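Local coordinates for protein mevalonate diphosphate decarboxylase (Legionella pneumophila, PDB 3LTO) that probably catalyses the ATP-dependent decarboxylation of mevalonate 5-diphosphate to isopentenyl diphosphate, a step in isoprenoid biosynthesis, at residues Q179-S184 with P286-L291; H237-M242 with P278-D283; F253-D258 with M282-N287. All coordinates share one frame; numbering follows the deposited sequence.

Contact 1: residues Q179-S184 with P286-L291; sequences QVIVIS and PNVHLL
Gln179 and Leu290 form the first rung of an antiparallel ladder: Leu290 N bonds Gln179 O at 2.7 Å, and Gln179 N returns one to Leu290 O. Two residues on, Ile181 and Val288 repeat the hydrogen-bonded pair, with Ile181 N 2.7 Å from Val288 O and Val288 N bonded to Ile181 O. Between these rungs lies the non-hydrogen-bonded pair of Val180 and His289. With Val180 CG1 opposite the backbone N (chi1 -172°), that methyl sits over the imidazole face, 4.2 Å from its centroid, in a CH-pi contact.

Where the ladder stops, a side chain takes over. Asn287 has its CG turned away from its own carbonyl carbon (chi1 -64°), and OD1 comes beside Val182 to accept Ile183 N at 3.2 Å in the amide plane. A water 2.8 Å from Asn287 OD1 also lies near Ile183 O, and Asn287 ND2 goes to Ser105 O, so both ends of the amide have partners.

On the face carrying Gln179, Ile181, Val288 and Leu290, apolar ends meet, with Ile181 CD1 and Leu290 CD1 4.2 Å apart. Helix 258-274 packs on this face through Thr260, Ile263 and Ile267. Strand 279-281 continues the sheet beyond 288-292, while Asp313 and Leu315 pair with strand 177-182 on its other edge.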
ATOM      1  N   GLN A 179     -18.990  15.551 -20.258  1.00 15.07           N
ATOM      2  CA  GLN A 179     -20.367  15.358 -20.712  1.00 13.38           C
ATOM      3  C   GLN A 179     -20.731  13.877 -20.646  1.00 13.22           C
ATOM      4  O   GLN A 179     -19.888  13.005 -20.869  1.00 11.80           O
ATOM      5  CB  GLN A 179     -20.550  15.850 -22.150  1.00 11.52           C
ATOM      6  CG  GLN A 179     -20.183  17.301 -22.371  1.00 14.15           C
ATOM      7  CD  GLN A 179     -20.378  17.733 -23.816  1.00 16.22           C
ATOM      8  OE1 GLN A 179     -20.070  16.987 -24.747  1.00 17.63           O
ATOM      9  NE2 GLN A 179     -20.881  18.946 -24.007  1.00 18.67           N
ATOM     10  N   VAL A 180     -21.999  13.607 -20.349  1.00 13.16           N
ATOM     11  CA  VAL A 180     -22.494  12.242 -20.253  1.00 12.88           C
ATOM     12  C   VAL A 180     -23.681  12.004 -21.181  1.00 13.09           C
ATOM     13  O   VAL A 180     -24.701  12.693 -21.099  1.00 11.80           O
ATOM     14  CB  VAL A 180     -22.947  11.908 -18.815  1.00 12.41           C
ATOM     15  CG1 VAL A 180     -23.259  10.424 -18.706  1.00 11.72           C
ATOM     16  CG2 VAL A 180     -21.872  12.314 -17.821  1.00 12.73           C
ATOM     17  N   ILE A 181     -23.536  11.033 -22.073  1.00 10.75           N
ATOM     18  CA  ILE A 181     -24.617  10.687 -22.976  1.00 10.54           C
ATOM     19  C   ILE A 181     -25.437   9.655 -22.223  1.00 13.09           C
ATOM     20  O   ILE A 181     -25.008   8.518 -22.026  1.00 12.40           O
ATOM     21  CB  ILE A 181     -24.087  10.079 -24.280  1.00  8.36           C
ATOM     22  CG1 ILE A 181     -23.274  11.133 -25.033  1.00  6.65           C
ATOM     23  CG2 ILE A 181     -25.251   9.569 -25.129  1.00  9.69           C
ATOM     24  CD1 ILE A 181     -22.347  10.564 -26.080  1.00  7.06           C
ATOM     25  N   VAL A 182     -26.613  10.073 -21.777  1.00 14.61           N
ATOM     26  CA  VAL A 182     -27.492   9.210 -21.008  1.00 16.20           C
ATOM     27  C   VAL A 182     -28.281   8.255 -21.878  1.00 18.04           C
ATOM     28  O   VAL A 182     -29.123   8.675 -22.664  1.00 18.70           O
ATOM     29  CB  VAL A 182     -28.487  10.041 -20.190  1.00 16.39           C
ATOM     30  CG1 VAL A 182     -29.320   9.134 -19.297  1.00 15.85           C
ATOM     31  CG2 VAL A 182     -27.738  11.083 -19.385  1.00 14.99           C
ATOM     32  N   ILE A 183     -27.999   6.965 -21.735  1.00 18.72           N
ATOM     33  CA  ILE A 183     -28.703   5.940 -22.483  1.00 20.12           C
ATOM     34  C   ILE A 183     -29.571   5.193 -21.475  1.00 22.58           C
ATOM     35  O   ILE A 183     -29.057   4.536 -20.569  1.00 22.96           O
ATOM     36  CB  ILE A 183     -27.710   4.986 -23.171  1.00 19.12           C
ATOM     37  CG1 ILE A 183     -26.949   5.749 -24.259  1.00 19.35           C
ATOM     38  CG2 ILE A 183     -28.447   3.800 -23.756  1.00 16.10           C
ATOM     39  CD1 ILE A 183     -25.913   4.930 -24.986  1.00 18.36           C
ATOM     40  N   SER A 184     -30.887   5.323 -21.625  1.00 24.59           N
ATOM     41  CA  SER A 184     -31.845   4.695 -20.718  1.00 27.58           C
ATOM     42  C   SER A 184     -31.588   3.217 -20.429  1.00 28.07           C
ATOM     43  O   SER A 184     -31.264   2.435 -21.323  1.00 27.93           O
ATOM     44  CB  SER A 184     -33.261   4.878 -21.263  1.00 29.23           C
ATOM     45  OG  SER A 184     -33.559   6.260 -21.413  1.00 34.21           O
ATOM     46  N   PRO A 286     -24.935   1.851 -18.645  1.00 10.28           N
ATOM     47  CA  PRO A 286     -25.284   2.251 -20.015  1.00 10.35           C
ATOM     48  C   PRO A 286     -24.782   3.608 -20.522  1.00 10.62           C
ATOM     49  O   PRO A 286     -24.602   3.786 -21.727  1.00 11.63           O
ATOM     50  CB  PRO A 286     -26.804   2.206 -19.993  1.00 10.25           C
ATOM     51  CG  PRO A 286     -27.098   2.746 -18.618  1.00  9.96           C
ATOM     52  CD  PRO A 286     -26.110   1.961 -17.760  1.00  8.70           C
ATOM     53  N   ASN A 287     -24.568   4.561 -19.619  1.00 10.31           N
ATOM     54  CA  ASN A 287     -24.122   5.895 -20.021  1.00  9.06           C
ATOM     55  C   ASN A 287     -22.737   5.924 -20.664  1.00  7.79           C
ATOM     56  O   ASN A 287     -21.892   5.079 -20.388  1.00  9.48           O
ATOM     57  CB  ASN A 287     -24.128   6.853 -18.819  1.00  9.83           C
ATOM     58  CG  ASN A 287     -25.524   7.087 -18.247  1.00 11.10           C
ATOM     59  OD1 ASN A 287     -26.535   6.920 -18.936  1.00 10.92           O
ATOM     60  ND2 ASN A 287     -25.579   7.498 -16.985  1.00  9.75           N
ATOM     61  N   VAL A 288     -22.510   6.911 -21.520  1.00  8.01           N
ATOM     62  CA  VAL A 288     -21.221   7.064 -22.176  1.00  8.41           C
ATOM     63  C   VAL A 288     -20.646   8.412 -21.764  1.00  8.52           C
ATOM     64  O   VAL A 288     -21.301   9.443 -21.915  1.00  9.67           O
ATOM     65  CB  VAL A 288     -21.353   7.008 -23.717  1.00  9.14           C
ATOM     66  CG1 VAL A 288     -20.010   7.316 -24.362  1.00  9.36           C
ATOM     67  CG2 VAL A 288     -21.831   5.622 -24.150  1.00  7.92           C
ATOM     68  N   HIS A 289     -19.423   8.392 -21.242  1.00  7.52           N
ATOM     69  CA  HIS A 289     -18.764   9.608 -20.789  1.00  9.28           C
ATOM     70  C   HIS A 289     -17.795  10.208 -21.790  1.00 10.12           C
ATOM     71  O   HIS A 289     -16.967   9.520 -22.394  1.00  9.24           O
ATOM     72  CB  HIS A 289     -18.018   9.351 -19.475  1.00  8.86           C
ATOM     73  CG  HIS A 289     -18.912   8.940 -18.349  1.00  9.84           C
ATOM     74  ND1 HIS A 289     -19.221   9.778 -17.299  1.00 10.76           N
ATOM     75  CD2 HIS A 289     -19.609   7.799 -18.137  1.00  8.72           C
ATOM     76  CE1 HIS A 289     -20.074   9.172 -16.492  1.00 10.31           C
ATOM     77  NE2 HIS A 289     -20.325   7.971 -16.978  1.00 10.99           N
ATOM     78  N   LEU A 290     -17.914  11.517 -21.952  1.00 10.46           N
ATOM     79  CA  LEU A 290     -17.045  12.262 -22.835  1.00 11.03           C
ATOM     80  C   LEU A 290     -16.199  13.198 -21.977  1.00 11.32           C
ATOM     81  O   LEU A 290     -16.688  13.775 -21.008  1.00 11.69           O
ATOM     82  CB  LEU A 290     -17.863  13.095 -23.824  1.00 12.02           C
ATOM     83  CG  LEU A 290     -18.865  12.411 -24.757  1.00 13.05           C
ATOM     84  CD1 LEU A 290     -19.370  13.440 -25.764  1.00 11.44           C
ATOM     85  CD2 LEU A 290     -18.194  11.240 -25.489  1.00 14.60           C
ATOM     86  N   LEU A 291     -14.926  13.329 -22.338  1.00 12.29           N
ATOM     87  CA  LEU A 291     -13.996  14.212 -21.646  1.00 12.35           C
ATOM     88  C   LEU A 291     -13.279  15.017 -22.715  1.00 12.63           C
ATOM     89  O   LEU A 291     -12.694  14.451 -23.644  1.00 13.47           O
ATOM     90  CB  LEU A 291     -12.987  13.408 -20.820  1.00 11.75           C
ATOM     91  CG  LEU A 291     -13.548  12.784 -19.541  1.00 11.64           C
ATOM     92  CD1 LEU A 291     -12.489  11.915 -18.882  1.00 11.21           C
ATOM     93  CD2 LEU A 291     -13.999  13.892 -18.595  1.00  9.79           C
TER
HETATM   94  O   HOH W   1     -28.907   5.883 -17.821  1.00 20.67           O

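Contact 2: residues H237-M242 with P278-D283; sequences HEFLDM and PVVTMD
Phe239 drives its ring from the helix against the backbone of Val280, Thr281 and Met282, and this is the tight part of the contact. Its CG takes the crowded position between backbone N and carbonyl carbon (chi1 83°), which throws the ring out from helix 228-247 to the end of strand 279-281. One long side of the ring lies by the strand backbone, CD2 being 3.5 Å from Val280 O; the other lies by Met282, whose CG is 3.6 Å from Phe239 CD1. Above one ring face, toward the rim, sits Thr281 C, while Leu240 CG of the same helix lies over the opposite face.

Met282 is a selenomethionine in this model. Its SE stands 4.6 Å from the Phe239 centroid, 57° off the normal, an oblique Met-aromatic contact.

One helical turn on, the packing thins. Met242, also selenomethionine, reaches with CE alone, 3.4 Å from Met282 O, and ends beside the backbone of Asp283. Asp283 CB points away from the helix on the more open side, and its OD1 forms a salt bridge with Lys15; a bound sulfate lies about 4 Å from this side chain.

No hydrogen bond links 237-242 to 278-283, so these two segments meet through shape and dispersion. Polar partners come from beyond them: Lys15 also bonds Met282 O, and His243, farther along the same helix, gives Asp283 O a weak bond. The sulfate, probably from the crystallisation liquor, may mark a spot that suits an anion.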
ATOM      1  N   HIS A 237      -9.845   1.285 -25.581  1.00 11.25           N
ATOM      2  CA  HIS A 237      -9.510  -0.123 -25.431  1.00 13.13           C
ATOM      3  C   HIS A 237      -9.822  -0.598 -24.018  1.00 10.45           C
ATOM      4  O   HIS A 237     -10.355  -1.689 -23.825  1.00 10.98           O
ATOM      5  CB  HIS A 237      -8.026  -0.339 -25.753  1.00 16.38           C
ATOM      6  CG  HIS A 237      -7.680  -0.097 -27.191  1.00 21.42           C
ATOM      7  ND1 HIS A 237      -6.394   0.149 -27.618  1.00 23.78           N
ATOM      8  CD2 HIS A 237      -8.456  -0.071 -28.301  1.00 23.64           C
ATOM      9  CE1 HIS A 237      -6.392   0.321 -28.929  1.00 25.54           C
ATOM     10  NE2 HIS A 237      -7.632   0.192 -29.367  1.00 25.33           N
ATOM     11  N   GLU A 238      -9.504   0.238 -23.035  1.00  9.70           N
ATOM     12  CA  GLU A 238      -9.744  -0.094 -21.638  1.00  8.25           C
ATOM     13  C   GLU A 238     -11.219  -0.368 -21.287  1.00  9.97           C
ATOM     14  O   GLU A 238     -11.531  -1.429 -20.741  1.00  8.50           O
ATOM     15  CB  GLU A 238      -9.173   1.016 -20.745  1.00  7.89           C
ATOM     16  CG  GLU A 238      -9.521   0.901 -19.260  1.00  7.61           C
ATOM     17  CD  GLU A 238      -8.727  -0.168 -18.516  1.00  8.94           C
ATOM     18  OE1 GLU A 238      -7.961  -0.923 -19.152  1.00  7.33           O
ATOM     19  OE2 GLU A 238      -8.874  -0.245 -17.279  1.00  9.99           O
ATOM     20  N   PHE A 239     -12.132   0.551 -21.603  1.00  8.25           N
ATOM     21  CA  PHE A 239     -13.528   0.303 -21.244  1.00  8.10           C
ATOM     22  C   PHE A 239     -14.177  -0.803 -22.074  1.00  8.23           C
ATOM     23  O   PHE A 239     -15.043  -1.530 -21.586  1.00  8.89           O
ATOM     24  CB  PHE A 239     -14.359   1.605 -21.283  1.00  8.38           C
ATOM     25  CG  PHE A 239     -14.867   1.999 -22.649  1.00  7.68           C
ATOM     26  CD1 PHE A 239     -16.047   1.464 -23.157  1.00  7.83           C
ATOM     27  CD2 PHE A 239     -14.189   2.951 -23.401  1.00 10.03           C
ATOM     28  CE1 PHE A 239     -16.549   1.874 -24.393  1.00  7.45           C
ATOM     29  CE2 PHE A 239     -14.678   3.368 -24.639  1.00  8.69           C
ATOM     30  CZ  PHE A 239     -15.863   2.828 -25.137  1.00  9.55           C
ATOM     31  N   LEU A 240     -13.749  -0.957 -23.319  1.00  7.80           N
ATOM     32  CA  LEU A 240     -14.305  -2.015 -24.153  1.00 10.51           C
ATOM     33  C   LEU A 240     -13.863  -3.374 -23.605  1.00 10.92           C
ATOM     34  O   LEU A 240     -14.603  -4.358 -23.672  1.00 12.05           O
ATOM     35  CB  LEU A 240     -13.872  -1.842 -25.612  1.00 10.46           C
ATOM     36  CG  LEU A 240     -14.562  -0.677 -26.338  1.00 10.04           C
ATOM     37  CD1 LEU A 240     -14.064  -0.566 -27.777  1.00  9.67           C
ATOM     38  CD2 LEU A 240     -16.064  -0.902 -26.319  1.00  8.63           C
ATOM     39  N   ASP A 241     -12.664  -3.412 -23.035  1.00 11.96           N
ATOM     40  CA  ASP A 241     -12.124  -4.633 -22.440  1.00 10.66           C
ATOM     41  C   ASP A 241     -13.087  -5.069 -21.348  1.00 10.99           C
ATOM     42  O   ASP A 241     -13.610  -6.185 -21.356  1.00 10.96           O
ATOM     43  CB  ASP A 241     -10.757  -4.344 -21.817  1.00 10.85           C
ATOM     44  CG  ASP A 241     -10.096  -5.586 -21.234  1.00 10.94           C
ATOM     45  OD1 ASP A 241     -10.754  -6.639 -21.111  1.00 15.03           O
ATOM     46  OD2 ASP A 241      -8.905  -5.504 -20.890  1.00 10.20           O
HETATM   47  N   MSE A 242     -13.327  -4.160 -20.410  1.00 12.05           N
HETATM   48  CA  MSE A 242     -14.224  -4.455 -19.308  1.00 10.74           C
HETATM   49  C   MSE A 242     -15.587  -4.913 -19.797  1.00  9.39           C
HETATM   50  O   MSE A 242     -16.080  -5.944 -19.357  1.00  8.72           O
HETATM   51  CB  MSE A 242     -14.397  -3.233 -18.400  1.00 13.95           C
HETATM   52  CG  MSE A 242     -15.393  -3.454 -17.269  1.00 14.94           C
HETATM   53 SE   MSE A 242     -15.381  -2.076 -15.914  1.00 27.39          SE
HETATM   54  CE  MSE A 242     -16.429  -0.757 -16.798  1.00 15.21           C
ATOM     55  N   PRO A 278     -13.034  13.798 -28.265  1.00 12.08           N
ATOM     56  CA  PRO A 278     -13.079  13.560 -26.827  1.00 10.74           C
ATOM     57  C   PRO A 278     -12.497  12.222 -26.380  1.00 10.74           C
ATOM     58  O   PRO A 278     -12.360  11.284 -27.167  1.00 10.61           O
ATOM     59  CB  PRO A 278     -14.566  13.632 -26.539  1.00 10.97           C
ATOM     60  CG  PRO A 278     -15.132  12.911 -27.716  1.00 10.80           C
ATOM     61  CD  PRO A 278     -14.334  13.479 -28.885  1.00 11.82           C
ATOM     62  N   VAL A 279     -12.141  12.151 -25.105  1.00 10.53           N
ATOM     63  CA  VAL A 279     -11.659  10.911 -24.537  1.00  9.15           C
ATOM     64  C   VAL A 279     -12.986  10.290 -24.104  1.00 10.39           C
ATOM     65  O   VAL A 279     -13.877  10.999 -23.622  1.00  8.01           O
ATOM     66  CB  VAL A 279     -10.732  11.177 -23.337  1.00 10.73           C
ATOM     67  CG1 VAL A 279     -10.615   9.929 -22.473  1.00  9.91           C
ATOM     68  CG2 VAL A 279      -9.353  11.601 -23.849  1.00  9.00           C
ATOM     69  N   VAL A 280     -13.127   8.982 -24.300  1.00  9.23           N
ATOM     70  CA  VAL A 280     -14.364   8.284 -23.986  1.00  8.99           C
ATOM     71  C   VAL A 280     -14.189   7.090 -23.059  1.00  9.12           C
ATOM     72  O   VAL A 280     -13.226   6.336 -23.182  1.00  8.87           O
ATOM     73  CB  VAL A 280     -15.041   7.794 -25.296  1.00  8.90           C
ATOM     74  CG1 VAL A 280     -16.397   7.167 -24.995  1.00  5.25           C
ATOM     75  CG2 VAL A 280     -15.182   8.961 -26.266  1.00  8.23           C
ATOM     76  N   THR A 281     -15.127   6.934 -22.129  1.00  9.92           N
ATOM     77  CA  THR A 281     -15.108   5.817 -21.194  1.00 11.96           C
ATOM     78  C   THR A 281     -16.518   5.459 -20.799  1.00 11.74           C
ATOM     79  O   THR A 281     -17.450   6.241 -20.991  1.00  9.93           O
ATOM     80  CB  THR A 281     -14.402   6.127 -19.872  1.00 13.33           C
ATOM     81  OG1 THR A 281     -13.482   7.204 -20.045  1.00 22.40           O
ATOM     82  CG2 THR A 281     -13.664   4.916 -19.403  1.00 10.90           C
HETATM   83  N   MSE A 282     -16.634   4.271 -20.214  1.00 10.85           N
HETATM   84  CA  MSE A 282     -17.882   3.730 -19.723  1.00 12.43           C
HETATM   85  C   MSE A 282     -17.594   2.910 -18.472  1.00 12.52           C
HETATM   86  O   MSE A 282     -16.546   2.278 -18.366  1.00 10.66           O
HETATM   87  CB  MSE A 282     -18.512   2.788 -20.737  1.00 14.11           C
HETATM   88  CG  MSE A 282     -18.890   3.385 -22.068  1.00 17.11           C
HETATM   89 SE   MSE A 282     -19.915   2.079 -23.076  1.00 25.06          SE
HETATM   90  CE  MSE A 282     -21.666   2.417 -22.308  1.00 21.17           C
ATOM     91  N   ASP A 283     -18.529   2.923 -17.528  1.00 13.14           N
ATOM     92  CA  ASP A 283     -18.397   2.123 -16.315  1.00 13.73           C
ATOM     93  C   ASP A 283     -19.345   0.941 -16.478  1.00 11.71           C
ATOM     94  O   ASP A 283     -19.825   0.685 -17.579  1.00  9.39           O
ATOM     95  CB  ASP A 283     -18.781   2.941 -15.084  1.00 17.75           C
ATOM     96  CG  ASP A 283     -17.769   4.018 -14.774  1.00 23.22           C
ATOM     97  OD1 ASP A 283     -16.550   3.723 -14.862  1.00 23.89           O
ATOM     98  OD2 ASP A 283     -18.188   5.148 -14.437  1.00 27.25           O
TER

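Contact 3: residues F253-D258 with M282-N287; sequences FSYITD and MDAGPN
Tyr255 lays its ring against the backbone of Ala284 and Gly285, where the chain makes an inverse gamma turn centred on Ala284. The turn belongs to the loop between strands 279-281 and 288-292 of the GHMP-type C-terminal domain, and its own bond, Gly285 N to Asp283 O, is weak. With CG turned away from the carbonyl carbon (chi1 -62°), the Tyr255 ring lies flat over the turn. Gly285 CA, which carries no side chain, is 3.9 Å from the ring centroid and 18° off its normal, a CH-pi contact. Ala284 C and Gly285 N lie over the same face nearer the rim, and Ala284 CB approaches Tyr255 CE2 at 4.0 Å.

Tyr255 OH hydrogen-bonds Ile190 O, which holds the far end of the phenol; Phe246 meets the ring edge-to-face, and Tyr255 CB lies 3.3 Å from Gly285 O.

Ile256 heads for a different neighbour. Its side chain runs obliquely across that of Met282, bringing CG1 within 3.8 Å of SE, with His243 of helix 228-247 touching both residues. Just before it, Ser254 OG donates to Ile256 O at 2.8 Å, a bond within the loop that leads to helix 258-274.

Between the two loops sits one bridging water, donating to both Tyr255 O and Pro286 O at 2.7 Å.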
ATOM      1  N   PHE A 253     -24.314 -10.692 -20.574  1.00 11.42           N
ATOM      2  CA  PHE A 253     -25.197  -9.544 -20.413  1.00 10.04           C
ATOM      3  C   PHE A 253     -24.435  -8.347 -20.955  1.00  9.20           C
ATOM      4  O   PHE A 253     -23.211  -8.387 -21.077  1.00  9.32           O
ATOM      5  CB  PHE A 253     -25.606  -9.320 -18.948  1.00  8.71           C
ATOM      6  CG  PHE A 253     -24.461  -9.024 -18.021  1.00  9.86           C
ATOM      7  CD1 PHE A 253     -23.639 -10.048 -17.548  1.00  9.60           C
ATOM      8  CD2 PHE A 253     -24.218  -7.721 -17.595  1.00  8.50           C
ATOM      9  CE1 PHE A 253     -22.589  -9.775 -16.659  1.00  9.23           C
ATOM     10  CE2 PHE A 253     -23.169  -7.440 -16.707  1.00  9.31           C
ATOM     11  CZ  PHE A 253     -22.356  -8.472 -16.240  1.00  7.79           C
ATOM     12  N   SER A 254     -25.146  -7.285 -21.301  1.00 10.07           N
ATOM     13  CA  SER A 254     -24.469  -6.128 -21.853  1.00  9.28           C
ATOM     14  C   SER A 254     -25.208  -4.827 -21.602  1.00  9.71           C
ATOM     15  O   SER A 254     -26.433  -4.775 -21.709  1.00 10.96           O
ATOM     16  CB  SER A 254     -24.278  -6.328 -23.358  1.00 10.79           C
ATOM     17  OG  SER A 254     -23.725  -5.179 -23.969  1.00 10.21           O
ATOM     18  N   TYR A 255     -24.454  -3.783 -21.257  1.00  7.07           N
ATOM     19  CA  TYR A 255     -25.028  -2.461 -21.029  1.00  7.70           C
ATOM     20  C   TYR A 255     -25.019  -1.754 -22.368  1.00  7.49           C
ATOM     21  O   TYR A 255     -25.817  -0.851 -22.620  1.00  7.90           O
ATOM     22  CB  TYR A 255     -24.179  -1.660 -20.044  1.00  9.08           C
ATOM     23  CG  TYR A 255     -24.091  -2.292 -18.681  1.00 10.24           C
ATOM     24  CD1 TYR A 255     -25.190  -2.294 -17.822  1.00  9.70           C
ATOM     25  CD2 TYR A 255     -22.911  -2.891 -18.252  1.00  7.59           C
ATOM     26  CE1 TYR A 255     -25.114  -2.877 -16.568  1.00 12.36           C
ATOM     27  CE2 TYR A 255     -22.822  -3.478 -17.001  1.00 12.13           C
ATOM     28  CZ  TYR A 255     -23.926  -3.466 -16.164  1.00 11.44           C
ATOM     29  OH  TYR A 255     -23.833  -4.043 -14.932  1.00 13.63           O
ATOM     30  N   ILE A 256     -24.093  -2.171 -23.222  1.00  7.16           N
ATOM     31  CA  ILE A 256     -23.968  -1.593 -24.546  1.00  7.49           C
ATOM     32  C   ILE A 256     -25.051  -2.210 -25.423  1.00  7.71           C
ATOM     33  O   ILE A 256     -25.318  -3.403 -25.343  1.00  7.46           O
ATOM     34  CB  ILE A 256     -22.572  -1.887 -25.148  1.00  7.84           C
ATOM     35  CG1 ILE A 256     -21.507  -1.072 -24.405  1.00  7.52           C
ATOM     36  CG2 ILE A 256     -22.563  -1.589 -26.661  1.00  7.04           C
ATOM     37  CD1 ILE A 256     -20.078  -1.534 -24.680  1.00  5.96           C
ATOM     38  N   THR A 257     -25.695  -1.383 -26.233  1.00  8.02           N
ATOM     39  CA  THR A 257     -26.733  -1.856 -27.135  1.00  8.99           C
ATOM     40  C   THR A 257     -26.450  -1.260 -28.497  1.00  8.47           C
ATOM     41  O   THR A 257     -25.479  -0.522 -28.666  1.00  7.19           O
ATOM     42  CB  THR A 257     -28.130  -1.366 -26.722  1.00 10.31           C
ATOM     43  OG1 THR A 257     -28.207   0.051 -26.940  1.00  9.52           O
ATOM     44  CG2 THR A 257     -28.408  -1.686 -25.256  1.00  9.24           C
ATOM     45  N   ASP A 258     -27.314  -1.568 -29.461  1.00  8.77           N
ATOM     46  CA  ASP A 258     -27.168  -1.039 -30.806  1.00  9.79           C
ATOM     47  C   ASP A 258     -27.225   0.483 -30.741  1.00 10.01           C
ATOM     48  O   ASP A 258     -26.565   1.177 -31.512  1.00 10.66           O
ATOM     49  CB  ASP A 258     -28.276  -1.586 -31.717  1.00 11.90           C
ATOM     50  CG  ASP A 258     -29.670  -1.280 -31.198  1.00 14.12           C
ATOM     51  OD1 ASP A 258     -29.881  -1.328 -29.967  1.00 14.65           O
ATOM     52  OD2 ASP A 258     -30.562  -1.003 -32.030  1.00 17.91           O
HETATM   53  N   MSE A 282     -16.634   4.271 -20.214  1.00 10.85           N
HETATM   54  CA  MSE A 282     -17.882   3.730 -19.723  1.00 12.43           C
HETATM   55  C   MSE A 282     -17.594   2.910 -18.472  1.00 12.52           C
HETATM   56  O   MSE A 282     -16.546   2.278 -18.366  1.00 10.66           O
HETATM   57  CB  MSE A 282     -18.512   2.788 -20.737  1.00 14.11           C
HETATM   58  CG  MSE A 282     -18.890   3.385 -22.068  1.00 17.11           C
HETATM   59 SE   MSE A 282     -19.915   2.079 -23.076  1.00 25.06          SE
HETATM   60  CE  MSE A 282     -21.666   2.417 -22.308  1.00 21.17           C
ATOM     61  N   ASP A 283     -18.529   2.923 -17.528  1.00 13.14           N
ATOM     62  CA  ASP A 283     -18.397   2.123 -16.315  1.00 13.73           C
ATOM     63  C   ASP A 283     -19.345   0.941 -16.478  1.00 11.71           C
ATOM     64  O   ASP A 283     -19.825   0.685 -17.579  1.00  9.39           O
ATOM     65  CB  ASP A 283     -18.781   2.941 -15.084  1.00 17.75           C
ATOM     66  CG  ASP A 283     -17.769   4.018 -14.774  1.00 23.22           C
ATOM     67  OD1 ASP A 283     -16.550   3.723 -14.862  1.00 23.89           O
ATOM     68  OD2 ASP A 283     -18.188   5.148 -14.437  1.00 27.25           O
ATOM     69  N   ALA A 284     -19.610   0.217 -15.399  1.00 12.11           N
ATOM     70  CA  ALA A 284     -20.532  -0.910 -15.479  1.00 12.16           C
ATOM     71  C   ALA A 284     -21.923  -0.296 -15.528  1.00 11.98           C
ATOM     72  O   ALA A 284     -22.683  -0.374 -14.560  1.00 11.65           O
ATOM     73  CB  ALA A 284     -20.385  -1.823 -14.246  1.00  8.86           C
ATOM     74  N   GLY A 285     -22.236   0.335 -16.659  1.00 11.92           N
ATOM     75  CA  GLY A 285     -23.525   0.978 -16.822  1.00 10.87           C
ATOM     76  C   GLY A 285     -23.739   1.357 -18.273  1.00 10.01           C
ATOM     77  O   GLY A 285     -22.818   1.224 -19.069  1.00 10.05           O
ATOM     78  N   PRO A 286     -24.935   1.851 -18.645  1.00 10.28           N
ATOM     79  CA  PRO A 286     -25.284   2.251 -20.015  1.00 10.35           C
ATOM     80  C   PRO A 286     -24.782   3.608 -20.522  1.00 10.62           C
ATOM     81  O   PRO A 286     -24.602   3.786 -21.727  1.00 11.63           O
ATOM     82  CB  PRO A 286     -26.804   2.206 -19.993  1.00 10.25           C
ATOM     83  CG  PRO A 286     -27.098   2.746 -18.618  1.00  9.96           C
ATOM     84  CD  PRO A 286     -26.110   1.961 -17.760  1.00  8.70           C
ATOM     85  N   ASN A 287     -24.568   4.561 -19.619  1.00 10.31           N
ATOM     86  CA  ASN A 287     -24.122   5.895 -20.021  1.00  9.06           C
ATOM     87  C   ASN A 287     -22.737   5.924 -20.664  1.00  7.79           C
ATOM     88  O   ASN A 287     -21.892   5.079 -20.388  1.00  9.48           O
ATOM     89  CB  ASN A 287     -24.128   6.853 -18.819  1.00  9.83           C
ATOM     90  CG  ASN A 287     -25.524   7.087 -18.247  1.00 11.10           C
ATOM     91  OD1 ASN A 287     -26.535   6.920 -18.936  1.00 10.92           O
ATOM     92  ND2 ASN A 287     -25.579   7.498 -16.985  1.00  9.75           N
TER
HETATM   93  O   HOH W   2     -24.833   1.602 -23.229  1.00 13.85           O

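How the contacts relate
All three contacts end on one hairpin, the strands 279-281 and 288-292 with their connecting loop, each approached by a different element. Contact 1 adds strand 177-182 to the sheet, contact 2 brings helix 228-247, and contact 3 the loop leading into helix 258-274. The first two are largely buried; contact 3 is only partly so. Their chemistry follows: backbone pairs and one asparagine bond in contact 1; apolar and Met-aromatic packing in contact 2, with no hydrogen bond between its segments; a ring on a turn, more selenium packing and a water bridge in contact 3. Met282 is shared by contacts 2 and 3, and its CE also packs on Val288 of contact 1, 3.7 Å from CG2.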